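Local atomic coordinates of Thiol:disulfide interchange protein (Klebsiella pneumoniae, PDB entry 6DXN), a protein that probably acts as a periplasmic thiol-disulfide oxidoreductase of the DsbA type, exchanging disulfides with other proteins through a thioredoxin-like domain. Residues A[39-52]-A[173-185]. Sequence-based numbering, arbitrary orientation.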
loop_
_atom_site.group_PDB
_atom_site.type_symbol
_atom_site.label_atom_id
_atom_site.label_comp_id
_atom_site.label_asym_id
_atom_site.label_seq_id
_atom_site.Cartn_x
_atom_site.Cartn_y
_atom_site.Cartn_z
ATOM N N PHE A 39 6.797 2.698 6.913
ATOM C CA PHE A 39 6.129 3.685 6.046
ATOM C C PHE A 39 4.713 4.009 6.551
ATOM O O PHE A 39 4.232 5.139 6.392
ATOM C CB PHE A 39 6.140 3.181 4.603
ATOM C CG PHE A 39 7.370 3.586 3.840
ATOM C CD1 PHE A 39 8.636 3.425 4.383
ATOM C CD2 PHE A 39 7.264 4.117 2.564
ATOM C CE1 PHE A 39 9.764 3.828 3.685
ATOM C CE2 PHE A 39 8.397 4.496 1.861
ATOM C CZ PHE A 39 9.643 4.346 2.422
ATOM N N ALA A 40 4.066 3.033 7.189
ATOM C CA ALA A 40 2.706 3.231 7.661
ATOM C C ALA A 40 2.646 3.645 9.137
ATOM O O ALA A 40 1.631 4.206 9.544
ATOM C CB ALA A 40 1.912 1.964 7.451
ATOM N N GLU A 41 3.713 3.399 9.919
ATOM C CA GLU A 41 3.619 3.620 11.382
ATOM C C GLU A 41 4.824 4.367 11.987
ATOM O O GLU A 41 4.641 5.073 12.985
ATOM C CB GLU A 41 3.422 2.248 12.050
ATOM C CG GLU A 41 3.262 2.284 13.566
ATOM C CD GLU A 41 4.544 2.392 14.382
ATOM O OE1 GLU A 41 5.609 1.987 13.875
ATOM O OE2 GLU A 41 4.477 2.896 15.519
ATOM N N ARG A 42 6.032 4.208 11.429
ATOM C CA ARG A 42 7.245 4.840 12.028
ATOM C C ARG A 42 7.632 6.125 11.285
ATOM O O ARG A 42 7.681 7.187 11.893
ATOM C CB ARG A 42 8.448 3.888 12.031
ATOM C CG ARG A 42 9.709 4.488 12.642
ATOM C CD ARG A 42 10.920 3.568 12.609
ATOM N NE ARG A 42 10.657 2.301 13.285
ATOM C CZ ARG A 42 10.695 2.129 14.600
ATOM N NH1 ARG A 42 10.981 3.153 15.387
ATOM N NH2 ARG A 42 10.434 0.940 15.123
ATOM N N ILE A 43 7.982 5.986 10.003
ATOM C CA ILE A 43 8.371 7.116 9.149
ATOM C C ILE A 43 7.120 7.949 8.859
ATOM O O ILE A 43 7.183 9.175 8.769
ATOM C CB ILE A 43 9.032 6.642 7.840
ATOM C CG1 ILE A 43 10.210 5.700 8.100
ATOM C CG2 ILE A 43 9.441 7.841 6.983
ATOM C CD1 ILE A 43 10.839 5.140 6.847
ATOM N N ASN A 44 5.989 7.252 8.698
ATOM C CA ASN A 44 4.720 7.895 8.418
ATOM C C ASN A 44 4.791 8.588 7.050
ATOM O O ASN A 44 4.398 9.746 6.884
ATOM C CB ASN A 44 4.281 8.793 9.578
ATOM C CG ASN A 44 3.784 7.972 10.749
ATOM O OD1 ASN A 44 3.004 7.037 10.562
ATOM N ND2 ASN A 44 4.217 8.313 11.951
ATOM N N VAL A 45 5.315 7.843 6.074
ATOM C CA VAL A 45 5.364 8.293 4.704
ATOM C C VAL A 45 3.922 8.358 4.184
ATOM O O VAL A 45 3.579 9.238 3.401
ATOM C CB VAL A 45 6.197 7.338 3.828
ATOM C CG1 VAL A 45 6.050 7.645 2.351
ATOM C CG2 VAL A 45 7.657 7.313 4.235
ATOM N N ASP A 46 3.088 7.419 4.646
ATOM C CA ASP A 46 1.698 7.297 4.157
ATOM C C ASP A 46 0.840 8.498 4.581
ATOM O O ASP A 46 0.095 9.016 3.768
ATOM C CB ASP A 46 1.050 5.991 4.617
ATOM C CG ASP A 46 1.550 4.741 3.910
ATOM O OD1 ASP A 46 2.344 4.863 2.953
ATOM O OD2 ASP A 46 1.120 3.661 4.309
ATOM N N THR A 47 0.913 8.906 5.855
ATOM C CA THR A 47 0.114 10.077 6.317
ATOM C C THR A 47 0.612 11.353 5.618
ATOM O O THR A 47 -0.188 12.200 5.178
ATOM C CB THR A 47 0.148 10.211 7.846
ATOM O OG1 THR A 47 -0.455 9.043 8.403
ATOM C CG2 THR A 47 -0.590 11.429 8.364
ATOM N N ALA A 48 1.936 11.478 5.505
ATOM C CA ALA A 48 2.557 12.652 4.871
ATOM C C ALA A 48 1.977 12.854 3.462
ATOM O O ALA A 48 1.502 13.950 3.105
ATOM C CB ALA A 48 4.058 12.479 4.846
ATOM N N ILE A 49 2.002 11.785 2.667
ATOM C CA ILE A 49 1.476 11.801 1.302
ATOM C C ILE A 49 -0.016 12.185 1.301
ATOM O O ILE A 49 -0.423 13.075 0.534
ATOM C CB ILE A 49 1.731 10.437 0.621
ATOM C CG1 ILE A 49 3.229 10.187 0.422
ATOM C CG2 ILE A 49 0.977 10.330 -0.702
ATOM C CD1 ILE A 49 3.573 8.788 -0.038
ATOM N N ARG A 50 -0.825 11.538 2.157
ATOM C CA ARG A 50 -2.307 11.768 2.172
ATOM C C ARG A 50 -2.654 13.211 2.540
ATOM O O ARG A 50 -3.570 13.805 1.972
ATOM C CB ARG A 50 -3.029 10.885 3.189
ATOM C CG ARG A 50 -3.068 9.411 2.828
ATOM C CD ARG A 50 -3.996 8.696 3.788
ATOM N NE ARG A 50 -3.894 7.268 3.635
ATOM C CZ ARG A 50 -3.119 6.483 4.378
ATOM N NH1 ARG A 50 -2.391 6.992 5.358
ATOM N NH2 ARG A 50 -3.076 5.193 4.129
ATOM N N LYS A 51 -1.919 13.733 3.520
ATOM C CA LYS A 51 -2.089 15.080 4.037
ATOM C C LYS A 51 -1.941 16.119 2.914
ATOM O O LYS A 51 -2.500 17.211 3.013
ATOM C CB LYS A 51 -1.034 15.293 5.126
ATOM C CG LYS A 51 -1.060 16.625 5.859
ATOM C CD LYS A 51 -0.016 16.686 6.963
ATOM C CE LYS A 51 -0.162 15.553 7.957
ATOM N NZ LYS A 51 0.831 15.646 9.052
ATOM N N ARG A 52 -1.228 15.745 1.842
ATOM C CA ARG A 52 -0.904 16.676 0.729
ATOM C C ARG A 52 -1.713 16.409 -0.547
ATOM O O ARG A 52 -1.598 17.182 -1.507
ATOM C CB ARG A 52 0.580 16.523 0.379
ATOM C CG ARG A 52 1.527 16.742 1.547
ATOM C CD ARG A 52 1.707 18.197 1.929
ATOM N NE ARG A 52 2.382 18.942 0.872
ATOM C CZ ARG A 52 3.689 18.893 0.641
ATOM N NH1 ARG A 52 4.460 18.094 1.359
ATOM N NH2 ARG A 52 4.223 19.637 -0.311
ATOM N N TYR A 173 13.725 11.116 9.499
ATOM C CA TYR A 173 12.527 10.481 8.920
ATOM C C TYR A 173 11.423 11.486 8.568
ATOM O O TYR A 173 10.708 11.263 7.595
ATOM C CB TYR A 173 11.974 9.383 9.835
ATOM C CG TYR A 173 12.885 8.199 10.039
ATOM C CD1 TYR A 173 13.472 7.545 8.964
ATOM C CD2 TYR A 173 13.100 7.679 11.305
ATOM C CE1 TYR A 173 14.302 6.452 9.148
ATOM C CE2 TYR A 173 13.911 6.574 11.506
ATOM C CZ TYR A 173 14.517 5.960 10.425
ATOM O OH TYR A 173 15.324 4.883 10.635
ATOM N N ASP A 174 11.268 12.544 9.376
ATOM C CA ASP A 174 10.228 13.563 9.170
ATOM C C ASP A 174 10.490 14.284 7.841
ATOM O O ASP A 174 9.568 14.493 7.042
ATOM C CB ASP A 174 10.165 14.530 10.359
ATOM C CG ASP A 174 9.822 13.853 11.682
ATOM O OD1 ASP A 174 9.356 12.703 11.640
ATOM O OD2 ASP A 174 10.030 14.478 12.746
ATOM N N THR A 175 11.761 14.617 7.606
ATOM C CA THR A 175 12.174 15.317 6.396
ATOM C C THR A 175 12.004 14.371 5.201
ATOM O O THR A 175 11.532 14.780 4.133
ATOM C CB THR A 175 13.605 15.851 6.542
ATOM O OG1 THR A 175 13.646 16.668 7.716
ATOM C CG2 THR A 175 14.068 16.650 5.342
ATOM N N TYR A 176 12.367 13.100 5.409
ATOM C CA TYR A 176 12.250 12.088 4.367
ATOM C C TYR A 176 10.790 11.966 3.907
ATOM O O TYR A 176 10.505 11.974 2.692
ATOM C CB TYR A 176 12.768 10.726 4.842
ATOM C CG TYR A 176 12.584 9.656 3.799
ATOM C CD1 TYR A 176 11.367 9.007 3.670
ATOM C CD2 TYR A 176 13.593 9.330 2.908
ATOM C CE1 TYR A 176 11.163 8.045 2.697
ATOM C CE2 TYR A 176 13.408 8.360 1.934
ATOM C CZ TYR A 176 12.181 7.724 1.822
ATOM O OH TYR A 176 11.953 6.778 0.867
ATOM N N ALA A 177 9.874 11.836 4.878
ATOM C CA ALA A 177 8.448 11.677 4.598
ATOM C C ALA A 177 7.926 12.888 3.809
ATOM O O ALA A 177 7.167 12.724 2.865
ATOM C CB ALA A 177 7.679 11.482 5.883
ATOM N N GLU A 178 8.362 14.091 4.203
ATOM C CA GLU A 178 7.941 15.324 3.530
ATOM C C GLU A 178 8.454 15.327 2.084
ATOM O O GLU A 178 7.728 15.719 1.180
ATOM C CB GLU A 178 8.446 16.570 4.260
ATOM C CG GLU A 178 7.890 17.873 3.685
ATOM C CD GLU A 178 8.480 19.151 4.261
ATOM O OE1 GLU A 178 9.704 19.170 4.522
ATOM O OE2 GLU A 178 7.711 20.128 4.458
ATOM N N ASP A 179 9.690 14.856 1.890
ATOM C CA ASP A 179 10.371 14.839 0.581
ATOM C C ASP A 179 9.660 13.842 -0.345
ATOM O O ASP A 179 9.563 14.057 -1.559
ATOM C CB ASP A 179 11.863 14.511 0.746
ATOM C CG ASP A 179 12.760 15.017 -0.381
ATOM O OD1 ASP A 179 12.357 15.979 -1.050
ATOM O OD2 ASP A 179 13.871 14.457 -0.560
HETATM N N MSE A 180 9.165 12.745 0.245
HETATM C CA MSE A 180 8.462 11.728 -0.513
HETATM C C MSE A 180 7.150 12.282 -1.008
HETATM O O MSE A 180 6.797 12.099 -2.179
HETATM C CB MSE A 180 8.255 10.479 0.345
HETATM C CG MSE A 180 7.203 9.566 -0.268
HETATM SE SE MSE A 180 7.883 8.682 -1.881
HETATM C CE MSE A 180 8.763 7.146 -0.990
ATOM N N ALA A 181 6.418 12.969 -0.121
ATOM C CA ALA A 181 5.128 13.573 -0.486
ATOM C C ALA A 181 5.347 14.649 -1.558
ATOM O O ALA A 181 4.527 14.816 -2.455
ATOM C CB ALA A 181 4.446 14.144 0.727
ATOM N N ASN A 182 6.455 15.386 -1.429
ATOM C CA ASN A 182 6.805 16.433 -2.401
ATOM C C ASN A 182 7.054 15.787 -3.772
ATOM O O ASN A 182 6.503 16.245 -4.775
ATOM C CB ASN A 182 7.991 17.273 -1.925
ATOM C CG ASN A 182 7.623 18.263 -0.839
ATOM O OD1 ASN A 182 6.458 18.619 -0.678
ATOM N ND2 ASN A 182 8.615 18.738 -0.110
ATOM N N LEU A 183 7.863 14.716 -3.794
ATOM C CA LEU A 183 8.169 13.980 -5.034
ATOM C C LEU A 183 6.878 13.416 -5.643
ATOM O O LEU A 183 6.672 13.521 -6.859
ATOM C CB LEU A 183 9.170 12.854 -4.753
ATOM C CG LEU A 183 9.437 11.899 -5.918
ATOM C CD1 LEU A 183 9.940 12.641 -7.146
ATOM C CD2 LEU A 183 10.429 10.822 -5.523
ATOM N N VAL A 184 6.025 12.805 -4.810
ATOM C CA VAL A 184 4.754 12.259 -5.307
ATOM C C VAL A 184 3.989 13.370 -6.043
ATOM O O VAL A 184 3.535 13.183 -7.176
ATOM C CB VAL A 184 3.906 11.623 -4.183
ATOM C CG1 VAL A 184 2.426 11.526 -4.545
ATOM C CG2 VAL A 184 4.430 10.253 -3.795
ATOM N N LEU A 185 3.867 14.534 -5.397
ATOM C CA LEU A 185 3.124 15.646 -5.993
ATOM C C LEU A 185 3.765 16.078 -7.318
ATOM O O LEU A 185 3.054 16.311 -8.291
ATOM C CB LEU A 185 3.059 16.809 -4.999
ATOM C CG LEU A 185 2.054 16.641 -3.863
ATOM C CD1 LEU A 185 2.047 17.874 -2.976
ATOM C CD2 LEU A 185 0.662 16.374 -4.408
#
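A177 meets A48, and A181 meets I49, where small side chains let helix 45-52 settle against helix 173-185. The segment axes come within 8.3 Å and cross at -44°, an approach consistent with the alanines at the crossing: the CA atoms of I49 and A181 are 4.4 Å apart. A177 CB fits a hollow formed by the carbonyl oxygens of I43 and N44 and the backbone of V45, while A48 CB lies 3.9 Å from A177 CB. One turn on, A181 CB presses on I49 CA and A48 O.

Larger side chains fill the flank facing the sheet. V45 divides its branches: CG1, anti to the backbone N (chi1 169°), is pushed tightly against M180 CG, M180 being selenomethionine here, whereas CG2 lies over the centre of the F39 ring and in the plane of the Y176 ring, at its edge. The M180 chain bends at chi2 and chi3, and its CE ends at the edge of F39, 3.9 Å from CE2. I49 CD1 touches both M180 CG (3.7 Å) and V184 CG2. At the other end, the I43 and Y173 side chains cross at about a right angle, with I43 CG1 3.8 Å from Y173 CD1, and I43 CG2 reaches Y176, whose OH is hydrogen-bonded with the backbone O of N165.

R52 is the polar knob, seated among E178, A181, N182 and L185. Its bent chain brings the guanidinium edge to N182 OD1; NH2 to that oxygen is modelled at 2.5 Å, too short to be taken literally, and NH1 makes a weak bond to it (126°). Together these contacts join two helices of the thioredoxin-like domain over strands 154-157 and 161-163, whose F155 and I163 touch their inner side chains. The mostly apolar chemistry is consistent with close fit accounting for most of the contact, R52 and N182 probably adding a polar link of doubtful exact geometry.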